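Local coordinates for high affinity transport system protein p37 (Mycoplasma hyorhinis, PDB 3EKI) that binds thiamine diphosphate and is the extracytoplasmic binding lipoprotein of a high-affinity transport system, probably delivering this cofactor for uptake, at residues N81-A86 with I360-I365; S257-E262 with T275-D280; N366-K371 with N382-I387. All coordinates share one frame; numbering follows the deposited sequence.

Contact 1: residues N81-A86 with I360-I365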
loop_
_atom_site.group_PDB
_atom_site.type_symbol
_atom_site.label_atom_id
_atom_site.label_comp_id
_atom_site.label_asym_id
_atom_site.label_seq_id
_atom_site.Cartn_x
_atom_site.Cartn_y
_atom_site.Cartn_z
ATOM N N ASN A 81 -9.445 10.842 -25.302
ATOM C CA ASN A 81 -9.810 11.825 -26.350
ATOM C C ASN A 81 -11.231 11.601 -26.820
ATOM O O ASN A 81 -11.920 12.528 -27.258
ATOM C CB ASN A 81 -8.789 11.806 -27.489
ATOM C CG ASN A 81 -7.521 12.529 -27.092
ATOM O OD1 ASN A 81 -7.464 13.720 -26.816
ATOM N ND2 ASN A 81 -6.414 11.796 -27.008
ATOM N N LYS A 82 -11.708 10.356 -26.709
ATOM C CA LYS A 82 -13.135 10.133 -26.997
ATOM C C LYS A 82 -14.024 10.929 -26.075
ATOM O O LYS A 82 -14.961 11.602 -26.488
ATOM C CB LYS A 82 -13.414 8.628 -26.922
ATOM C CG LYS A 82 -14.860 8.257 -27.236
ATOM C CD LYS A 82 -15.264 6.994 -26.478
ATOM C CE LYS A 82 -16.712 7.033 -26.009
ATOM N NZ LYS A 82 -16.816 6.909 -24.517
ATOM N N LEU A 83 -13.753 10.873 -24.764
ATOM C CA LEU A 83 -14.522 11.641 -23.802
ATOM C C LEU A 83 -14.432 13.136 -24.038
ATOM O O LEU A 83 -15.415 13.874 -23.984
ATOM C CB LEU A 83 -13.995 11.371 -22.384
ATOM C CG LEU A 83 -14.231 10.003 -21.783
ATOM C CD1 LEU A 83 -13.765 10.052 -20.328
ATOM C CD2 LEU A 83 -15.689 9.601 -21.866
ATOM N N LYS A 84 -13.193 13.547 -24.292
ATOM C CA LYS A 84 -12.881 14.940 -24.544
ATOM C C LYS A 84 -13.700 15.474 -25.722
ATOM O O LYS A 84 -14.292 16.549 -25.638
ATOM C CB LYS A 84 -11.400 15.118 -24.856
ATOM C CG LYS A 84 -11.006 16.544 -25.244
ATOM C CD LYS A 84 -9.814 16.470 -26.166
ATOM C CE LYS A 84 -9.439 17.773 -26.806
ATOM N NZ LYS A 84 -10.286 18.042 -27.978
ATOM N N ASN A 85 -13.690 14.708 -26.806
ATOM C CA ASN A 85 -14.312 15.205 -28.042
ATOM C C ASN A 85 -15.811 15.002 -28.122
ATOM O O ASN A 85 -16.448 15.584 -29.002
ATOM C CB ASN A 85 -13.584 14.545 -29.232
ATOM C CG ASN A 85 -12.213 15.194 -29.396
ATOM O OD1 ASN A 85 -12.101 16.425 -29.303
ATOM N ND2 ASN A 85 -11.184 14.390 -29.620
ATOM N N ALA A 86 -16.390 14.227 -27.221
ATOM C CA ALA A 86 -17.824 14.023 -27.152
ATOM C C ALA A 86 -18.554 15.126 -26.396
ATOM O O ALA A 86 -19.775 15.048 -26.317
ATOM C CB ALA A 86 -18.099 12.694 -26.474
ATOM N N ILE A 360 -9.249 13.027 -17.099
ATOM C CA ILE A 360 -8.224 12.004 -16.816
ATOM C C ILE A 360 -8.745 11.093 -15.708
ATOM O O ILE A 360 -8.623 9.858 -15.848
ATOM C CB ILE A 360 -6.862 12.651 -16.525
ATOM C CG1 ILE A 360 -6.230 13.279 -17.788
ATOM C CG2 ILE A 360 -5.902 11.695 -15.859
ATOM C CD1 ILE A 360 -5.037 14.178 -17.472
ATOM N N VAL A 361 -9.339 11.643 -14.671
ATOM C CA VAL A 361 -9.934 10.783 -13.620
ATOM C C VAL A 361 -10.955 9.836 -14.211
ATOM O O VAL A 361 -10.947 8.627 -13.971
ATOM C CB VAL A 361 -10.525 11.635 -12.477
ATOM C CG1 VAL A 361 -11.380 10.790 -11.539
ATOM C CG2 VAL A 361 -9.429 12.342 -11.696
ATOM N N GLN A 362 -11.889 10.328 -15.035
ATOM C CA GLN A 362 -12.929 9.493 -15.603
ATOM C C GLN A 362 -12.360 8.449 -16.546
ATOM O O GLN A 362 -12.915 7.344 -16.653
ATOM C CB GLN A 362 -13.947 10.361 -16.355
ATOM C CG GLN A 362 -15.242 9.622 -16.669
ATOM C CD GLN A 362 -15.946 9.182 -15.391
ATOM O OE1 GLN A 362 -16.161 10.031 -14.538
ATOM N NE2 GLN A 362 -16.268 7.903 -15.326
ATOM N N THR A 363 -11.242 8.798 -17.190
ATOM C CA THR A 363 -10.597 7.821 -18.061
ATOM C C THR A 363 -10.062 6.629 -17.242
ATOM O O THR A 363 -10.221 5.481 -17.682
ATOM C CB THR A 363 -9.499 8.468 -18.915
ATOM O OG1 THR A 363 -10.127 9.417 -19.795
ATOM C CG2 THR A 363 -8.803 7.444 -19.791
ATOM N N PHE A 364 -9.471 6.880 -16.087
ATOM C CA PHE A 364 -9.036 5.776 -15.216
ATOM C C PHE A 364 -10.240 4.893 -14.882
ATOM O O PHE A 364 -10.172 3.667 -15.009
ATOM C CB PHE A 364 -8.353 6.263 -13.934
ATOM C CG PHE A 364 -6.881 6.533 -14.058
ATOM C CD1 PHE A 364 -5.948 5.515 -14.075
ATOM C CD2 PHE A 364 -6.407 7.826 -14.158
ATOM C CE1 PHE A 364 -4.599 5.801 -14.170
ATOM C CE2 PHE A 364 -5.075 8.126 -14.266
ATOM C CZ PHE A 364 -4.152 7.104 -14.287
ATOM N N ILE A 365 -11.329 5.506 -14.462
ATOM C CA ILE A 365 -12.546 4.822 -14.039
ATOM C C ILE A 365 -13.095 3.960 -15.163
ATOM O O ILE A 365 -13.427 2.774 -15.006
ATOM C CB ILE A 365 -13.579 5.840 -13.529
ATOM C CG1 ILE A 365 -13.134 6.525 -12.238
ATOM C CG2 ILE A 365 -14.939 5.195 -13.352
ATOM C CD1 ILE A 365 -13.935 7.729 -11.793
#
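Leu-83 meets Gln-362 and Thr-363 through one methyl group. Its CD1 lies 3.7 Å from Thr-363 OG1. The same CD1 sits 4.0 Å from Gln-362 CG, and the CB of that glutamine is about equally near. The CB of Leu-83 points toward helix 354-369, and its CD1 methyl fits against two consecutive residues there. The two neighbours receive it differently. The Leu-83 chain lies roughly perpendicular to that of Gln-362, so the leucine methyl rests on the aliphatic root of the glutamine. Gln-362 CG stands anti to the backbone N (chi1 -165°), and a bend at chi2 (62°) leads the amide away from the leucine. Its NE2 is hydrogen-bonded to Asn-366 OD1, one turn on. Beside Thr-363, Leu-83 instead runs alongside, pointing the opposite way. The threonine hydroxyl is bonded to the carbonyl of Leu-359, one turn earlier in its own helix. The methyl can therefore pack against an oxygen that already has a polar partner. Deeper in the interface, Phe-364 meets Phe-76 of helix 64-85 edge to face. The closest CA atoms, those of Leu-83 and Thr-363, are 7.9 Å apart. No hydrogen bond joins the two segments. This is plain helix-helix packing, at the C-terminal end of helix 64-85, within a periplasmic-binding-protein-type fold.

Contact 2: residues S257-E262 with T275-D280. With TPP (thiamine diphosphate), chain B.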
loop_
_atom_site.group_PDB
_atom_site.type_symbol
_atom_site.label_atom_id
_atom_site.label_comp_id
_atom_site.label_asym_id
_atom_site.label_seq_id
_atom_site.Cartn_x
_atom_site.Cartn_y
_atom_site.Cartn_z
ATOM N N SER A 257 2.398 1.706 6.479
ATOM C CA SER A 257 2.109 0.300 6.731
ATOM C C SER A 257 3.306 -0.502 7.235
ATOM O O SER A 257 3.094 -1.687 7.574
ATOM C CB SER A 257 1.553 -0.396 5.490
ATOM O OG SER A 257 2.484 -0.449 4.437
ATOM N N LYS A 258 4.500 0.035 7.275
ATOM C CA LYS A 258 5.675 -0.673 7.801
ATOM C C LYS A 258 6.297 0.074 8.967
ATOM O O LYS A 258 7.399 -0.235 9.432
ATOM C CB LYS A 258 6.673 -0.957 6.679
ATOM C CG LYS A 258 6.084 -1.918 5.651
ATOM C CD LYS A 258 6.818 -1.854 4.321
ATOM C CE LYS A 258 6.411 -0.623 3.538
ATOM N NZ LYS A 258 5.206 -0.901 2.729
ATOM N N PHE A 259 5.549 1.042 9.480
ATOM C CA PHE A 259 6.046 1.823 10.617
ATOM C C PHE A 259 4.946 2.534 11.410
ATOM O O PHE A 259 4.643 2.157 12.497
ATOM C CB PHE A 259 7.144 2.837 10.211
ATOM C CG PHE A 259 8.013 3.285 11.361
ATOM C CD1 PHE A 259 7.579 4.244 12.210
ATOM C CD2 PHE A 259 9.204 2.691 11.619
ATOM C CE1 PHE A 259 8.348 4.647 13.275
ATOM C CE2 PHE A 259 9.946 3.075 12.638
ATOM C CZ PHE A 259 9.505 4.072 13.478
ATOM N N LYS A 260 4.330 3.565 10.867
ATOM C CA LYS A 260 3.450 4.418 11.638
ATOM C C LYS A 260 2.162 3.727 12.057
ATOM O O LYS A 260 1.727 3.925 13.201
ATOM C CB LYS A 260 3.124 5.723 10.868
ATOM C CG LYS A 260 4.357 6.543 10.568
ATOM C CD LYS A 260 4.058 7.723 9.652
ATOM C CE LYS A 260 4.761 8.988 10.120
ATOM N NZ LYS A 260 6.057 9.185 9.409
ATOM N N LEU A 261 1.518 2.924 11.225
ATOM C CA LEU A 261 0.252 2.315 11.645
ATOM C C LEU A 261 0.489 1.330 12.782
ATOM O O LEU A 261 -0.355 1.224 13.673
ATOM C CB LEU A 261 -0.454 1.629 10.477
ATOM C CG LEU A 261 -0.993 2.627 9.446
ATOM C CD1 LEU A 261 -1.386 1.891 8.169
ATOM C CD2 LEU A 261 -2.176 3.388 10.007
ATOM N N GLU A 262 1.597 0.607 12.718
ATOM C CA GLU A 262 1.924 -0.345 13.787
ATOM C C GLU A 262 2.336 0.399 15.056
ATOM O O GLU A 262 1.986 -0.037 16.153
ATOM C CB GLU A 262 3.021 -1.317 13.337
ATOM C CG GLU A 262 2.597 -2.254 12.230
ATOM C CD GLU A 262 2.743 -1.755 10.808
ATOM O OE1 GLU A 262 3.123 -0.584 10.605
ATOM O OE2 GLU A 262 2.483 -2.585 9.903
ATOM N N THR A 275 6.784 6.853 24.298
ATOM C CA THR A 275 6.313 8.022 23.571
ATOM C C THR A 275 6.173 7.814 22.069
ATOM O O THR A 275 5.131 7.854 21.431
ATOM C CB THR A 275 7.326 9.175 23.781
ATOM O OG1 THR A 275 8.605 8.714 23.289
ATOM C CG2 THR A 275 7.511 9.521 25.235
ATOM N N THR A 276 7.354 7.446 21.424
ATOM C CA THR A 276 7.347 7.115 20.025
ATOM C C THR A 276 8.320 5.962 19.807
ATOM O O THR A 276 9.252 5.781 20.601
ATOM C CB THR A 276 7.801 8.252 19.085
ATOM O OG1 THR A 276 9.172 8.556 19.398
ATOM C CG2 THR A 276 6.978 9.496 19.301
ATOM N N LEU A 277 8.097 5.242 18.710
ATOM C CA LEU A 277 9.054 4.201 18.366
ATOM C C LEU A 277 10.438 4.774 18.103
ATOM O O LEU A 277 11.466 4.192 18.453
ATOM C CB LEU A 277 8.589 3.386 17.169
ATOM C CG LEU A 277 7.469 2.378 17.339
ATOM C CD1 LEU A 277 7.520 1.418 16.157
ATOM C CD2 LEU A 277 7.548 1.620 18.653
ATOM N N ASN A 278 10.545 5.956 17.476
ATOM C CA ASN A 278 11.891 6.518 17.273
ATOM C C ASN A 278 12.597 6.821 18.585
ATOM O O ASN A 278 13.787 6.559 18.765
ATOM C CB ASN A 278 11.761 7.792 16.408
ATOM C CG ASN A 278 11.763 7.429 14.932
ATOM O OD1 ASN A 278 11.866 6.260 14.549
ATOM N ND2 ASN A 278 11.646 8.438 14.074
ATOM N N GLU A 279 11.851 7.369 19.548
ATOM C CA GLU A 279 12.475 7.651 20.841
ATOM C C GLU A 279 12.864 6.361 21.547
ATOM O O GLU A 279 13.959 6.306 22.087
ATOM C CB GLU A 279 11.577 8.467 21.761
ATOM C CG GLU A 279 11.918 9.956 21.781
ATOM C CD GLU A 279 11.111 10.737 22.801
ATOM O OE1 GLU A 279 11.559 10.859 23.964
ATOM O OE2 GLU A 279 10.027 11.239 22.445
ATOM N N ASP A 280 11.989 5.377 21.526
ATOM C CA ASP A 280 12.311 4.072 22.119
ATOM C C ASP A 280 13.515 3.423 21.461
ATOM O O ASP A 280 14.395 2.887 22.130
ATOM C CB ASP A 280 11.062 3.190 22.016
ATOM C CG ASP A 280 11.130 1.924 22.857
ATOM O OD1 ASP A 280 11.399 0.853 22.263
ATOM O OD2 ASP A 280 10.933 2.001 24.088
HETATM N "N1'" TPP B . -0.871 -5.731 -4.704
HETATM C "C2'" TPP B . 0.010 -5.934 -5.714
HETATM C CM2 TPP B . -0.416 -6.812 -6.896
HETATM N "N3'" TPP B . 1.228 -5.366 -5.687
HETATM C "C4'" TPP B . 1.539 -4.504 -4.682
HETATM N "N4'" TPP B . 2.721 -3.885 -4.722
HETATM C "C5'" TPP B . 0.667 -4.326 -3.598
HETATM C "C6'" TPP B . -0.557 -4.982 -3.651
HETATM C "C7'" TPP B . 0.955 -3.452 -2.368
HETATM N N3 TPP B . 0.557 -2.037 -2.474
HETATM C C2 TPP B . 0.534 -1.332 -3.605
HETATM S S1 TPP B . -0.030 0.289 -3.266
HETATM C C5 TPP B . -0.187 -0.049 -1.559
HETATM C C4 TPP B . 0.292 -1.326 -1.338
HETATM C CM4 TPP B . 0.102 -2.041 0.018
HETATM C C6 TPP B . -0.594 0.988 -0.507
HETATM C C7 TPP B . 0.568 1.941 -0.214
HETATM O O7 TPP B . 1.652 1.192 0.375
HETATM P PA TPP B . 3.179 1.635 0.360
HETATM O O1A TPP B . 4.007 0.472 0.760
HETATM O O2A TPP B . 3.536 2.238 -0.969
HETATM O O3A TPP B . 3.330 2.851 1.353
HETATM P PB TPP B . 3.608 2.768 2.932
HETATM O O1B TPP B . 2.469 2.077 3.617
HETATM O O2B TPP B . 3.726 4.284 3.364
HETATM O O3B TPP B . 5.024 2.100 3.194
#
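Phe-259 reaches helix 277-283 with the far end of its ring. CZ lies 3.9 Å from Leu-277 CB and 3.4 Å from Asn-278 OD1. This is the close part of the contact. CG of Phe-259 is anti to the backbone N (chi1 -159°), which carries the ring out beside Leu-277. Leu-277 CD1 sits over one face, 4.2 Å above the ring plane and offset toward the rim. Asn-278 lies at the margin of the contact and is partly exposed. Its amide plane is turned 58° from the ring, and OD1 approaches the ring obliquely. On the more solvent-exposed side, Thr-276 is the N-cap of its helix: its OG1 accepts from Glu-279 N at 2.9 Å. The other end of segment 257-262 is polar and faces thiamine diphosphate. Ser-257 gives two bonds to O1B of the terminal phosphate, from its backbone N and from OG at 2.7 Å. Lys-258 bends at chi3 and chi4, which brings NZ to O1A of the inner phosphate at 2.7 Å and, more weakly, to O3B. Its charge also has Glu-308 as a salt-bridge partner. Helix 256-269 thus binds the diphosphate near its N-terminal end and packs on helix 277-283 through Phe-259. Leu-277 and Glu-262 both touch Phe-306 of strand 304-308, while Leu-261 packs against helix 390-402.

Contact 3: residues N366-K371 with N382-I387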
loop_
_atom_site.group_PDB
_atom_site.type_symbol
_atom_site.label_atom_id
_atom_site.label_comp_id
_atom_site.label_asym_id
_atom_site.label_seq_id
_atom_site.Cartn_x
_atom_site.Cartn_y
_atom_site.Cartn_z
ATOM N N ASN A 366 -13.191 4.580 -16.349
ATOM C CA ASN A 366 -13.772 3.857 -17.481
ATOM C C ASN A 366 -12.856 2.751 -17.971
ATOM O O ASN A 366 -13.374 1.714 -18.417
ATOM C CB ASN A 366 -14.128 4.838 -18.624
ATOM C CG ASN A 366 -15.231 5.793 -18.291
ATOM O OD1 ASN A 366 -15.887 5.801 -17.251
ATOM N ND2 ASN A 366 -15.511 6.704 -19.228
ATOM N N LEU A 367 -11.539 2.888 -17.919
ATOM C CA LEU A 367 -10.591 1.868 -18.322
ATOM C C LEU A 367 -10.729 0.643 -17.394
ATOM O O LEU A 367 -10.625 -0.488 -17.869
ATOM C CB LEU A 367 -9.129 2.307 -18.312
ATOM C CG LEU A 367 -8.644 3.226 -19.439
ATOM C CD1 LEU A 367 -7.175 3.557 -19.209
ATOM C CD2 LEU A 367 -8.845 2.617 -20.820
ATOM N N ALA A 368 -10.926 0.905 -16.117
ATOM C CA ALA A 368 -11.104 -0.191 -15.155
ATOM C C ALA A 368 -12.407 -0.907 -15.466
ATOM O O ALA A 368 -12.527 -2.136 -15.525
ATOM C CB ALA A 368 -11.076 0.317 -13.717
ATOM N N LYS A 369 -13.451 -0.127 -15.705
ATOM C CA LYS A 369 -14.755 -0.725 -15.987
ATOM C C LYS A 369 -14.702 -1.627 -17.214
ATOM O O LYS A 369 -15.261 -2.728 -17.174
ATOM C CB LYS A 369 -15.807 0.356 -16.173
ATOM C CG LYS A 369 -17.204 -0.123 -16.550
ATOM C CD LYS A 369 -18.191 1.033 -16.459
ATOM C CE LYS A 369 -18.695 1.442 -17.839
ATOM N NZ LYS A 369 -20.033 2.098 -17.763
ATOM N N ASN A 370 -14.063 -1.179 -18.275
ATOM C CA ASN A 370 -14.015 -1.912 -19.544
ATOM C C ASN A 370 -12.851 -2.881 -19.631
ATOM O O ASN A 370 -12.544 -3.431 -20.689
ATOM C CB ASN A 370 -13.959 -0.906 -20.713
ATOM C CG ASN A 370 -15.269 -0.138 -20.759
ATOM O OD1 ASN A 370 -16.322 -0.761 -20.599
ATOM N ND2 ASN A 370 -15.192 1.165 -20.966
ATOM N N LYS A 371 -12.187 -3.097 -18.498
ATOM C CA LYS A 371 -11.074 -4.015 -18.378
ATOM C C LYS A 371 -9.956 -3.747 -19.361
ATOM O O LYS A 371 -9.356 -4.645 -19.945
ATOM C CB LYS A 371 -11.570 -5.459 -18.536
ATOM C CG LYS A 371 -12.101 -6.066 -17.249
ATOM C CD LYS A 371 -12.857 -5.090 -16.363
ATOM C CE LYS A 371 -13.285 -5.756 -15.062
ATOM N NZ LYS A 371 -12.107 -6.186 -14.253
ATOM N N ASN A 382 -7.272 -1.993 -8.531
ATOM C CA ASN A 382 -8.331 -2.751 -9.183
ATOM C C ASN A 382 -9.566 -1.911 -9.435
ATOM O O ASN A 382 -10.561 -2.393 -9.964
ATOM C CB ASN A 382 -8.689 -3.986 -8.342
ATOM C CG ASN A 382 -7.483 -4.871 -8.160
ATOM O OD1 ASN A 382 -7.035 -5.075 -7.018
ATOM N ND2 ASN A 382 -6.977 -5.401 -9.266
ATOM N N GLY A 383 -9.547 -0.652 -9.055
ATOM C CA GLY A 383 -10.667 0.250 -9.271
ATOM C C GLY A 383 -10.193 1.663 -8.962
ATOM O O GLY A 383 -9.122 1.930 -8.419
ATOM N N TYR A 384 -11.018 2.617 -9.333
ATOM C CA TYR A 384 -10.768 4.035 -9.151
ATOM C C TYR A 384 -12.041 4.806 -8.827
ATOM O O TYR A 384 -13.120 4.419 -9.301
ATOM C CB TYR A 384 -10.159 4.633 -10.427
ATOM C CG TYR A 384 -8.892 3.985 -10.901
ATOM C CD1 TYR A 384 -8.945 3.060 -11.936
ATOM C CD2 TYR A 384 -7.642 4.249 -10.355
ATOM C CE1 TYR A 384 -7.792 2.452 -12.394
ATOM C CE2 TYR A 384 -6.486 3.644 -10.804
ATOM C CZ TYR A 384 -6.563 2.733 -11.832
ATOM O OH TYR A 384 -5.431 2.118 -12.285
ATOM N N LYS A 385 -11.934 5.880 -8.060
ATOM C CA LYS A 385 -13.016 6.808 -7.774
ATOM C C LYS A 385 -12.476 8.231 -7.891
ATOM O O LYS A 385 -11.272 8.471 -7.693
ATOM C CB LYS A 385 -13.562 6.587 -6.361
ATOM C CG LYS A 385 -13.667 5.163 -5.873
ATOM C CD LYS A 385 -14.669 5.019 -4.728
ATOM C CE LYS A 385 -14.144 4.185 -3.570
ATOM N NZ LYS A 385 -14.978 2.985 -3.277
ATOM N N LYS A 386 -13.301 9.219 -8.188
ATOM C CA LYS A 386 -12.970 10.616 -8.086
ATOM C C LYS A 386 -12.857 11.041 -6.627
ATOM O O LYS A 386 -13.707 10.617 -5.831
ATOM C CB LYS A 386 -14.086 11.449 -8.737
ATOM C CG LYS A 386 -13.841 12.952 -8.770
ATOM C CD LYS A 386 -15.112 13.695 -9.186
ATOM C CE LYS A 386 -14.894 15.197 -9.300
ATOM N NZ LYS A 386 -16.134 15.894 -9.766
ATOM N N ILE A 387 -11.874 11.863 -6.280
ATOM C CA ILE A 387 -11.926 12.455 -4.943
ATOM C C ILE A 387 -12.803 13.702 -4.957
ATOM O O ILE A 387 -12.495 14.612 -5.711
ATOM C CB ILE A 387 -10.525 12.779 -4.417
ATOM C CG1 ILE A 387 -9.728 11.475 -4.305
ATOM C CG2 ILE A 387 -10.593 13.573 -3.127
ATOM C CD1 ILE A 387 -8.355 11.535 -3.741
#
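Ala-368 touches the ring of Tyr-384, joining the last turn of helix 354-369 to strand 383-386. The helix packs on the antiparallel sheet that also holds strand 141-152. Ala-368 CB points toward the strand and lies 3.9 Å from Tyr-384 CD1. CE1 of the same ring is only slightly farther. The methyl comes at the ring edge, near the ring plane. Beside it, the same CB reaches Gly-383 CA at 4.5 Å. Here the backbones come close: the CA atoms of Ala-368 and Gly-383 are 5.9 Å apart. A methyl on one side and a glycine on the other suit that short spacing. In the next shell, the tyrosine CG is anti to its carbonyl carbon (chi1 -57°), which brings the CD1/CE1 edge against Ala-368 CB. Its hydroxyl is hydrogen-bonded to Asp-373, just beyond the helix end. The ring also meets Phe-364, with the planes at about 50°, and packs against Leu-145. The strand is held by backbone bonds to strand 141-152, where Asn-382 and Gly-383 both face Thr-148 in a classic beta bulge. On the other side of the contact, a Schellman motif ends the helix. Lys-371 is its C-prime residue, with positive phi (55°). Gln-372 N bonds to Leu-367 O, and Lys-371 N bonds to Ala-368 O at 3.1 Å.

Overall arrangement
Contacts 1 and 3 share helix 354-369 and lie on the same side of the chain's centre, with centres 12 Å apart. They touch directly: Phe-364 O lies 3.4 Å from Tyr-384 CD1. Together they place that helix between helix 64-85 and strand 383-386. Both are partly buried. Contact 2 is more buried and lies across the chain's centre, about 41 Å from contact 1 and 34 Å from contact 3, centre to centre. None has a hydrogen bond between its segments. Contacts 1 and 2 each set an apolar group against a polar oxygen as well as carbon, whereas contact 3 is carbon on carbon. Contact 2 alone binds the ligand, through a lysine, a serine hydroxyl and a backbone N-H.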